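PDB 4BY6: general negative regulator of transcription subunit 2 from Saccharomyces cerevisiae, which serves as a core subunit of the CCR4-NOT complex, needed for its integrity, in transcriptional regulation and in the deadenylation and turnover of mRNA. Local coordinates for residues 83-88 against 105-110; 113-118 against 126-131. All blocks are in the same frame, centred on the assembly; numbering follows the deposited sequence.

Contact 1: residues 83-88 against 105-110; sequences GVLQST and ALFQDE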
ATOM      1  N   GLY E  83     -20.103   1.373  33.861  1.00 54.95           N
ATOM      2  CA  GLY E  83     -19.873   2.298  34.960  1.00 48.69           C
ATOM      3  C   GLY E  83     -18.742   3.305  34.853  1.00 54.12           C
ATOM      4  O   GLY E  83     -18.168   3.720  35.861  1.00 52.49           O
ATOM      5  N   VAL E  84     -18.398   3.691  33.633  1.00 55.95           N
ATOM      6  CA  VAL E  84     -17.455   4.777  33.441  1.00 47.93           C
ATOM      7  C   VAL E  84     -18.047   6.031  34.075  1.00 44.54           C
ATOM      8  O   VAL E  84     -19.141   6.454  33.692  1.00 46.32           O
ATOM      9  CB  VAL E  84     -17.162   5.008  31.943  1.00 48.10           C
ATOM     10  CG1 VAL E  84     -16.202   6.179  31.732  1.00 43.97           C
ATOM     11  CG2 VAL E  84     -16.632   3.732  31.311  1.00 50.73           C
ATOM     12  N   LEU E  85     -17.371   6.575  35.087  1.00 39.15           N
ATOM     13  CA  LEU E  85     -17.838   7.792  35.764  1.00 43.94           C
ATOM     14  C   LEU E  85     -19.294   7.637  36.190  1.00 46.31           C
ATOM     15  O   LEU E  85     -20.126   8.522  35.955  1.00 39.87           O
ATOM     16  CB  LEU E  85     -17.683   9.020  34.859  1.00 36.48           C
ATOM     17  CG  LEU E  85     -16.249   9.515  34.614  1.00 44.49           C
ATOM     18  CD1 LEU E  85     -16.203  10.628  33.577  1.00 44.06           C
ATOM     19  CD2 LEU E  85     -15.591   9.988  35.897  1.00 37.61           C
ATOM     20  N   GLN E  86     -19.584   6.471  36.767  1.00 56.71           N
ATOM     21  CA  GLN E  86     -20.856   6.158  37.400  1.00 49.89           C
ATOM     22  C   GLN E  86     -22.025   6.164  36.449  1.00 66.68           C
ATOM     23  O   GLN E  86     -23.154   6.356  36.877  1.00 73.62           O
ATOM     24  CB  GLN E  86     -21.124   7.128  38.542  1.00 67.57           C
ATOM     25  CG  GLN E  86     -19.960   7.246  39.500  1.00 70.58           C
ATOM     26  CD  GLN E  86     -20.404   7.400  40.924  1.00 83.25           C
ATOM     27  OE1 GLN E  86     -20.380   8.503  41.475  1.00 93.41           O
ATOM     28  NE2 GLN E  86     -20.814   6.292  41.539  1.00 83.55           N
ATOM     29  N   SER E  87     -21.758   5.927  35.166  1.00 64.53           N
ATOM     30  CA  SER E  87     -22.814   5.892  34.154  1.00 63.12           C
ATOM     31  C   SER E  87     -23.705   4.662  34.308  1.00 64.31           C
ATOM     32  O   SER E  87     -23.216   3.544  34.470  1.00 57.61           O
ATOM     33  CB  SER E  87     -22.209   5.937  32.753  1.00 57.24           C
ATOM     34  OG  SER E  87     -23.204   5.747  31.765  1.00 49.02           O
ATOM     35  N   THR E  88     -25.017   4.872  34.273  1.00 73.74           N
ATOM     36  CA  THR E  88     -25.947   3.750  34.403  1.00 81.38           C
ATOM     37  C   THR E  88     -26.178   3.103  33.038  1.00 77.20           C
ATOM     38  O   THR E  88     -26.927   2.124  32.911  1.00 76.86           O
ATOM     39  CB  THR E  88     -27.313   4.186  35.009  1.00 69.83           C
ATOM     40  OG1 THR E  88     -28.118   4.841  34.020  1.00 82.09           O
ATOM     41  CG2 THR E  88     -27.106   5.116  36.176  1.00 63.56           C
ATOM     42  N   ALA E 105     -16.645  18.618  34.764  1.00 41.53           N
ATOM     43  CA  ALA E 105     -15.756  19.311  35.680  1.00 44.09           C
ATOM     44  C   ALA E 105     -14.511  18.518  36.074  1.00 48.58           C
ATOM     45  O   ALA E 105     -13.537  19.102  36.546  1.00 51.27           O
ATOM     46  CB  ALA E 105     -16.527  19.687  36.949  1.00 35.73           C
ATOM     47  N   LEU E 106     -14.541  17.197  35.913  1.00 47.74           N
ATOM     48  CA  LEU E 106     -13.420  16.368  36.368  1.00 43.78           C
ATOM     49  C   LEU E 106     -12.303  16.342  35.349  1.00 44.06           C
ATOM     50  O   LEU E 106     -11.209  15.879  35.638  1.00 51.94           O
ATOM     51  CB  LEU E 106     -13.874  14.939  36.653  1.00 43.04           C
ATOM     52  CG  LEU E 106     -14.856  14.787  37.800  1.00 39.28           C
ATOM     53  CD1 LEU E 106     -15.347  13.383  37.812  1.00 45.02           C
ATOM     54  CD2 LEU E 106     -14.147  15.094  39.042  1.00 42.43           C
ATOM     55  N   PHE E 107     -12.588  16.841  34.152  1.00 40.29           N
ATOM     56  CA  PHE E 107     -11.635  16.753  33.056  1.00 43.81           C
ATOM     57  C   PHE E 107     -10.661  17.925  33.049  1.00 44.38           C
ATOM     58  O   PHE E 107     -11.003  19.031  33.480  1.00 38.08           O
ATOM     59  CB  PHE E 107     -12.374  16.701  31.719  1.00 38.26           C
ATOM     60  CG  PHE E 107     -13.358  15.579  31.616  1.00 42.43           C
ATOM     61  CD1 PHE E 107     -13.105  14.355  32.232  1.00 43.64           C
ATOM     62  CD2 PHE E 107     -14.529  15.728  30.879  1.00 38.07           C
ATOM     63  CE1 PHE E 107     -14.017  13.303  32.118  1.00 41.55           C
ATOM     64  CE2 PHE E 107     -15.441  14.675  30.762  1.00 30.97           C
ATOM     65  CZ  PHE E 107     -15.180  13.470  31.377  1.00 35.06           C
ATOM     66  N   GLN E 108      -9.450  17.687  32.552  1.00 38.51           N
ATOM     67  CA  GLN E 108      -8.502  18.777  32.387  1.00 37.03           C
ATOM     68  C   GLN E 108      -8.806  19.656  31.154  1.00 41.92           C
ATOM     69  O   GLN E 108      -9.491  19.223  30.208  1.00 39.45           O
ATOM     70  CB  GLN E 108      -7.099  18.207  32.302  1.00 39.94           C
ATOM     71  CG  GLN E 108      -6.775  17.310  33.468  1.00 56.41           C
ATOM     72  CD  GLN E 108      -5.328  16.898  33.462  1.00 74.44           C
ATOM     73  OE1 GLN E 108      -4.490  17.546  32.825  1.00 85.42           O
ATOM     74  NE2 GLN E 108      -5.021  15.805  34.142  1.00 76.39           N
ATOM     75  N   ASP E 109      -8.250  20.866  31.151  1.00 45.15           N
ATOM     76  CA  ASP E 109      -8.510  21.823  30.080  1.00 39.00           C
ATOM     77  C   ASP E 109      -8.366  21.163  28.708  1.00 40.97           C
ATOM     78  O   ASP E 109      -9.276  21.259  27.872  1.00 45.83           O
ATOM     79  CB  ASP E 109      -7.549  23.028  30.157  1.00 35.69           C
ATOM     80  CG  ASP E 109      -7.751  23.903  31.401  1.00 42.52           C
ATOM     81  OD1 ASP E 109      -8.781  23.768  32.113  1.00 44.89           O
ATOM     82  OD2 ASP E 109      -6.833  24.723  31.674  1.00 45.26           O
ATOM     83  N   GLU E 110      -7.239  20.484  28.484  1.00 36.93           N
ATOM     84  CA  GLU E 110      -6.994  19.857  27.186  1.00 37.25           C
ATOM     85  C   GLU E 110      -8.108  18.900  26.809  1.00 45.85           C
ATOM     86  O   GLU E 110      -8.577  18.923  25.671  1.00 51.12           O
ATOM     87  CB  GLU E 110      -5.671  19.110  27.160  1.00 45.16           C
ATOM     88  CG  GLU E 110      -4.528  19.902  26.627  1.00 54.25           C
ATOM     89  CD  GLU E 110      -3.656  20.402  27.728  1.00 76.68           C
ATOM     90  OE1 GLU E 110      -4.206  20.656  28.833  1.00 82.99           O
ATOM     91  OE2 GLU E 110      -2.430  20.527  27.492  1.00 86.05           O
TER
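Leu-85 reaches across to Leu-106 and Phe-107 with its two methyl branches, one for each. Its CD1 comes in at the rim of the Phe-107 ring, close to the ring plane, with CZ nearest at 3.7 Å and CE1 almost as near, so the methyl meets the far end of the phenyl and not its face. CD2 turns to the other neighbour: it meets CD1 of Leu-106 at 3.9 Å, and the two leucine side chains run alongside each other, pointing opposite ways. The Phe-107 side chain does not start out aimed at residues 83-88; chi1 of -57° sets CG anti to the carbonyl carbon, and the ring's far end is what comes near Leu-85. No hydrogen bond joins the two segments, and just 111 Å² is buried between them. Another protein chain lays an aromatic side chain on Leu-85 and meets the Phe-107 ring edge-to-face; Phe-94 of the same chain also touches Phe-107. Leu-85 rides on a turn closed by Gln-86 N to Gly-83 O, in the long loop between helices 35-40 and 101-104. Leu-106 and Phe-107 lie in the short link from helix 101-104 to helix 109-118, just ahead of the N-cap residue Gln-108.

Contact 2: residues 113-118 against 126-131; sequences FFLFYK and ELTYLE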
ATOM      1  N   PHE E 113     -10.948  20.882  25.545  1.00 36.21           N
ATOM      2  CA  PHE E 113     -10.646  21.376  24.210  1.00 39.11           C
ATOM      3  C   PHE E 113     -10.921  20.289  23.161  1.00 46.30           C
ATOM      4  O   PHE E 113     -11.540  20.540  22.122  1.00 50.42           O
ATOM      5  CB  PHE E 113      -9.195  21.830  24.111  1.00 38.07           C
ATOM      6  CG  PHE E 113      -8.892  23.082  24.864  1.00 36.28           C
ATOM      7  CD1 PHE E 113      -9.847  24.077  24.998  1.00 35.60           C
ATOM      8  CD2 PHE E 113      -7.629  23.278  25.417  1.00 36.32           C
ATOM      9  CE1 PHE E 113      -9.550  25.249  25.675  1.00 37.97           C
ATOM     10  CE2 PHE E 113      -7.319  24.447  26.106  1.00 40.02           C
ATOM     11  CZ  PHE E 113      -8.274  25.430  26.246  1.00 41.19           C
ATOM     12  N   PHE E 114     -10.425  19.087  23.439  1.00 38.10           N
ATOM     13  CA  PHE E 114     -10.621  17.938  22.569  1.00 36.74           C
ATOM     14  C   PHE E 114     -12.105  17.712  22.264  1.00 42.23           C
ATOM     15  O   PHE E 114     -12.520  17.620  21.099  1.00 39.53           O
ATOM     16  CB  PHE E 114     -10.035  16.699  23.218  1.00 31.38           C
ATOM     17  CG  PHE E 114     -10.170  15.472  22.396  1.00 33.09           C
ATOM     18  CD1 PHE E 114      -9.142  15.084  21.542  1.00 36.75           C
ATOM     19  CD2 PHE E 114     -11.324  14.690  22.478  1.00 26.90           C
ATOM     20  CE1 PHE E 114      -9.253  13.936  20.764  1.00 31.42           C
ATOM     21  CE2 PHE E 114     -11.453  13.528  21.700  1.00 33.06           C
ATOM     22  CZ  PHE E 114     -10.415  13.152  20.846  1.00 36.08           C
ATOM     23  N   LEU E 115     -12.898  17.600  23.323  1.00 35.05           N
ATOM     24  CA  LEU E 115     -14.338  17.442  23.154  1.00 31.43           C
ATOM     25  C   LEU E 115     -14.979  18.593  22.372  1.00 37.50           C
ATOM     26  O   LEU E 115     -15.744  18.360  21.436  1.00 36.73           O
ATOM     27  CB  LEU E 115     -14.997  17.318  24.521  1.00 31.52           C
ATOM     28  CG  LEU E 115     -14.723  15.986  25.192  1.00 35.62           C
ATOM     29  CD1 LEU E 115     -15.194  16.056  26.640  1.00 39.20           C
ATOM     30  CD2 LEU E 115     -15.426  14.861  24.403  1.00 26.81           C
ATOM     31  N   PHE E 116     -14.650  19.828  22.750  1.00 35.87           N
ATOM     32  CA  PHE E 116     -15.205  21.022  22.113  1.00 41.57           C
ATOM     33  C   PHE E 116     -14.915  21.063  20.601  1.00 47.01           C
ATOM     34  O   PHE E 116     -15.728  21.537  19.810  1.00 47.06           O
ATOM     35  CB  PHE E 116     -14.645  22.275  22.790  1.00 37.97           C
ATOM     36  CG  PHE E 116     -14.991  23.561  22.092  1.00 37.84           C
ATOM     37  CD1 PHE E 116     -16.159  24.234  22.388  1.00 37.71           C
ATOM     38  CD2 PHE E 116     -14.131  24.103  21.134  1.00 45.46           C
ATOM     39  CE1 PHE E 116     -16.481  25.431  21.754  1.00 41.95           C
ATOM     40  CE2 PHE E 116     -14.435  25.306  20.496  1.00 44.77           C
ATOM     41  CZ  PHE E 116     -15.609  25.974  20.810  1.00 45.36           C
ATOM     42  N   TYR E 117     -13.747  20.574  20.208  1.00 46.35           N
ATOM     43  CA  TYR E 117     -13.373  20.557  18.805  1.00 47.41           C
ATOM     44  C   TYR E 117     -13.800  19.272  18.103  1.00 48.27           C
ATOM     45  O   TYR E 117     -13.647  19.171  16.892  1.00 53.48           O
ATOM     46  CB  TYR E 117     -11.871  20.729  18.648  1.00 29.59           C
ATOM     47  CG  TYR E 117     -11.400  22.148  18.783  1.00 46.40           C
ATOM     48  CD1 TYR E 117     -11.608  23.072  17.762  1.00 32.42           C
ATOM     49  CD2 TYR E 117     -10.740  22.574  19.929  1.00 36.65           C
ATOM     50  CE1 TYR E 117     -11.167  24.377  17.866  1.00 33.74           C
ATOM     51  CE2 TYR E 117     -10.301  23.888  20.049  1.00 34.96           C
ATOM     52  CZ  TYR E 117     -10.512  24.783  19.009  1.00 35.24           C
ATOM     53  OH  TYR E 117     -10.073  26.089  19.137  1.00 37.31           O
ATOM     54  N   LYS E 118     -14.300  18.278  18.842  1.00 46.56           N
ATOM     55  CA  LYS E 118     -14.648  17.007  18.192  1.00 43.47           C
ATOM     56  C   LYS E 118     -16.151  16.788  17.985  1.00 44.83           C
ATOM     57  O   LYS E 118     -16.550  16.020  17.105  1.00 50.38           O
ATOM     58  CB  LYS E 118     -14.082  15.821  18.969  1.00 39.32           C
ATOM     59  CG  LYS E 118     -13.865  14.606  18.085  1.00 59.44           C
ATOM     60  CD  LYS E 118     -13.839  13.290  18.868  1.00 70.57           C
ATOM     61  CE  LYS E 118     -13.706  12.082  17.938  1.00 72.99           C
ATOM     62  NZ  LYS E 118     -13.345  10.844  18.692  1.00 73.83           N
ATOM     63  N   GLU E 126     -21.383  22.357  24.281  1.00 42.04           N
ATOM     64  CA  GLU E 126     -21.882  23.410  25.151  1.00 43.17           C
ATOM     65  C   GLU E 126     -21.356  23.283  26.603  1.00 53.03           C
ATOM     66  O   GLU E 126     -21.044  24.286  27.268  1.00 55.66           O
ATOM     67  CB  GLU E 126     -23.404  23.416  25.154  1.00 42.37           C
ATOM     68  CG  GLU E 126     -24.011  24.520  26.002  1.00 50.58           C
ATOM     69  CD  GLU E 126     -23.911  25.892  25.351  1.00 56.43           C
ATOM     70  OE1 GLU E 126     -23.593  25.977  24.142  1.00 58.78           O
ATOM     71  OE2 GLU E 126     -24.129  26.890  26.064  1.00 60.18           O
ATOM     72  N   LEU E 127     -21.280  22.061  27.111  1.00 43.90           N
ATOM     73  CA  LEU E 127     -20.834  21.893  28.478  1.00 46.01           C
ATOM     74  C   LEU E 127     -19.336  22.236  28.606  1.00 46.84           C
ATOM     75  O   LEU E 127     -18.915  22.900  29.561  1.00 53.44           O
ATOM     76  CB  LEU E 127     -21.136  20.476  28.961  1.00 46.52           C
ATOM     77  CG  LEU E 127     -22.609  20.134  29.239  1.00 47.87           C
ATOM     78  CD1 LEU E 127     -22.696  18.801  29.932  1.00 46.79           C
ATOM     79  CD2 LEU E 127     -23.337  21.189  30.074  1.00 47.43           C
ATOM     80  N   THR E 128     -18.536  21.820  27.633  1.00 34.36           N
ATOM     81  CA  THR E 128     -17.121  22.175  27.659  1.00 33.74           C
ATOM     82  C   THR E 128     -16.918  23.683  27.443  1.00 38.02           C
ATOM     83  O   THR E 128     -16.003  24.279  27.990  1.00 46.28           O
ATOM     84  CB  THR E 128     -16.317  21.387  26.613  1.00 31.92           C
ATOM     85  OG1 THR E 128     -16.964  21.470  25.336  1.00 45.30           O
ATOM     86  CG2 THR E 128     -16.218  19.931  27.032  1.00 32.72           C
ATOM     87  N   TYR E 129     -17.757  24.301  26.632  1.00 39.01           N
ATOM     88  CA  TYR E 129     -17.696  25.741  26.518  1.00 42.55           C
ATOM     89  C   TYR E 129     -17.954  26.398  27.881  1.00 40.23           C
ATOM     90  O   TYR E 129     -17.226  27.301  28.300  1.00 39.50           O
ATOM     91  CB  TYR E 129     -18.708  26.254  25.490  1.00 38.13           C
ATOM     92  CG  TYR E 129     -18.922  27.747  25.591  1.00 37.59           C
ATOM     93  CD1 TYR E 129     -18.041  28.625  24.995  1.00 32.50           C
ATOM     94  CD2 TYR E 129     -19.979  28.279  26.334  1.00 44.01           C
ATOM     95  CE1 TYR E 129     -18.225  29.990  25.084  1.00 42.67           C
ATOM     96  CE2 TYR E 129     -20.165  29.646  26.436  1.00 45.59           C
ATOM     97  CZ  TYR E 129     -19.283  30.498  25.806  1.00 45.48           C
ATOM     98  OH  TYR E 129     -19.434  31.864  25.900  1.00 50.03           O
ATOM     99  N   LEU E 130     -18.995  25.953  28.572  1.00 37.44           N
ATOM    100  CA  LEU E 130     -19.335  26.575  29.855  1.00 39.81           C
ATOM    101  C   LEU E 130     -18.253  26.361  30.907  1.00 39.75           C
ATOM    102  O   LEU E 130     -17.949  27.268  31.687  1.00 40.38           O
ATOM    103  CB  LEU E 130     -20.662  26.040  30.373  1.00 30.84           C
ATOM    104  CG  LEU E 130     -21.853  26.376  29.486  1.00 41.40           C
ATOM    105  CD1 LEU E 130     -23.042  25.576  29.921  1.00 34.85           C
ATOM    106  CD2 LEU E 130     -22.147  27.853  29.528  1.00 33.84           C
ATOM    107  N   GLU E 131     -17.677  25.161  30.914  1.00 38.65           N
ATOM    108  CA  GLU E 131     -16.636  24.805  31.869  1.00 34.45           C
ATOM    109  C   GLU E 131     -15.333  25.571  31.591  1.00 39.53           C
ATOM    110  O   GLU E 131     -14.652  26.045  32.508  1.00 37.17           O
ATOM    111  CB  GLU E 131     -16.400  23.306  31.834  1.00 27.90           C
ATOM    112  CG  GLU E 131     -15.307  22.830  32.741  1.00 54.81           C
ATOM    113  CD  GLU E 131     -15.644  22.958  34.210  1.00 53.02           C
ATOM    114  OE1 GLU E 131     -16.843  23.003  34.561  1.00 56.78           O
ATOM    115  OE2 GLU E 131     -14.690  23.010  35.015  1.00 48.79           O
TER
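Thr-128 stands opposite Leu-115 and Phe-116 and gives each a different branch. Its methyl CG2 lies 3.8 Å from CB of Leu-115 and also touches the CD1 branch, the two side chains set nearly perpendicular. Its hydroxyl OG1 faces Phe-116, 3.5 Å from CB and at the edge of the ring, near its plane. Chi1 of 50° puts OG1 between the backbone N and the carbonyl carbon, which sends CG2 to the Leu-115 side. Farther along, CE1 of Phe-116 approaches CB of Tyr-129 at 4.4 Å, a looser contact. The segment axes come within 8.7 Å at an angle of 138°, a roughly antiparallel helical hairpin whose closest CA pair, Phe-116 and Thr-128, is 6.0 Å apart.

In the next shell, Thr-128 OG1 is hydrogen-bonded chiefly to the carbonyl of Ile-124 in its own helix, with the Gln-125 carbonyl as a second partner. Chi1 of 172° carries the Phe-116 ring out beside Thr-128 and on to Trp-146 and Tyr-139, which it meets edge-to-face, while Gln-125 NE2 bonds the Phe-116 carbonyl and ties the helices together by a polar link. Cutting Thr-128 back to an alanine removes CG2 and OG1, which would probably open a gap beside Leu-115 and take the hydroxyl partner from the Ile-124 and Gln-125 carbonyls. The threonine thus carries a polar atom into a largely apolar interface with its hydroxyl already bonded within its own helix, and what crosses directly between the two segments is van der Waals packing.

In the fold
Contact 1 and contact 2 follow one another along the chain, their centres 13 Å apart, and helix 109-118 serves both: residues 105-110 run into its start, and residues 113-118 form its later part. They also touch directly, Ala-105 CA packing 3.9 Å from Glu-131 OE2. Arg-135 adds a polar connection: through NH1 it forms a salt bridge with Asp-109 and donates a hydrogen bond to the Phe-107 carbonyl, and through NE it forms a salt bridge with Glu-131. Both contacts also border another protein chain, consistent with a subunit that holds its complex together. A glycerol, probably from the crystallisation liquor, lies about 4 Å from the Tyr-129 side chain and hydrogen-bonds Glu-126 OE1.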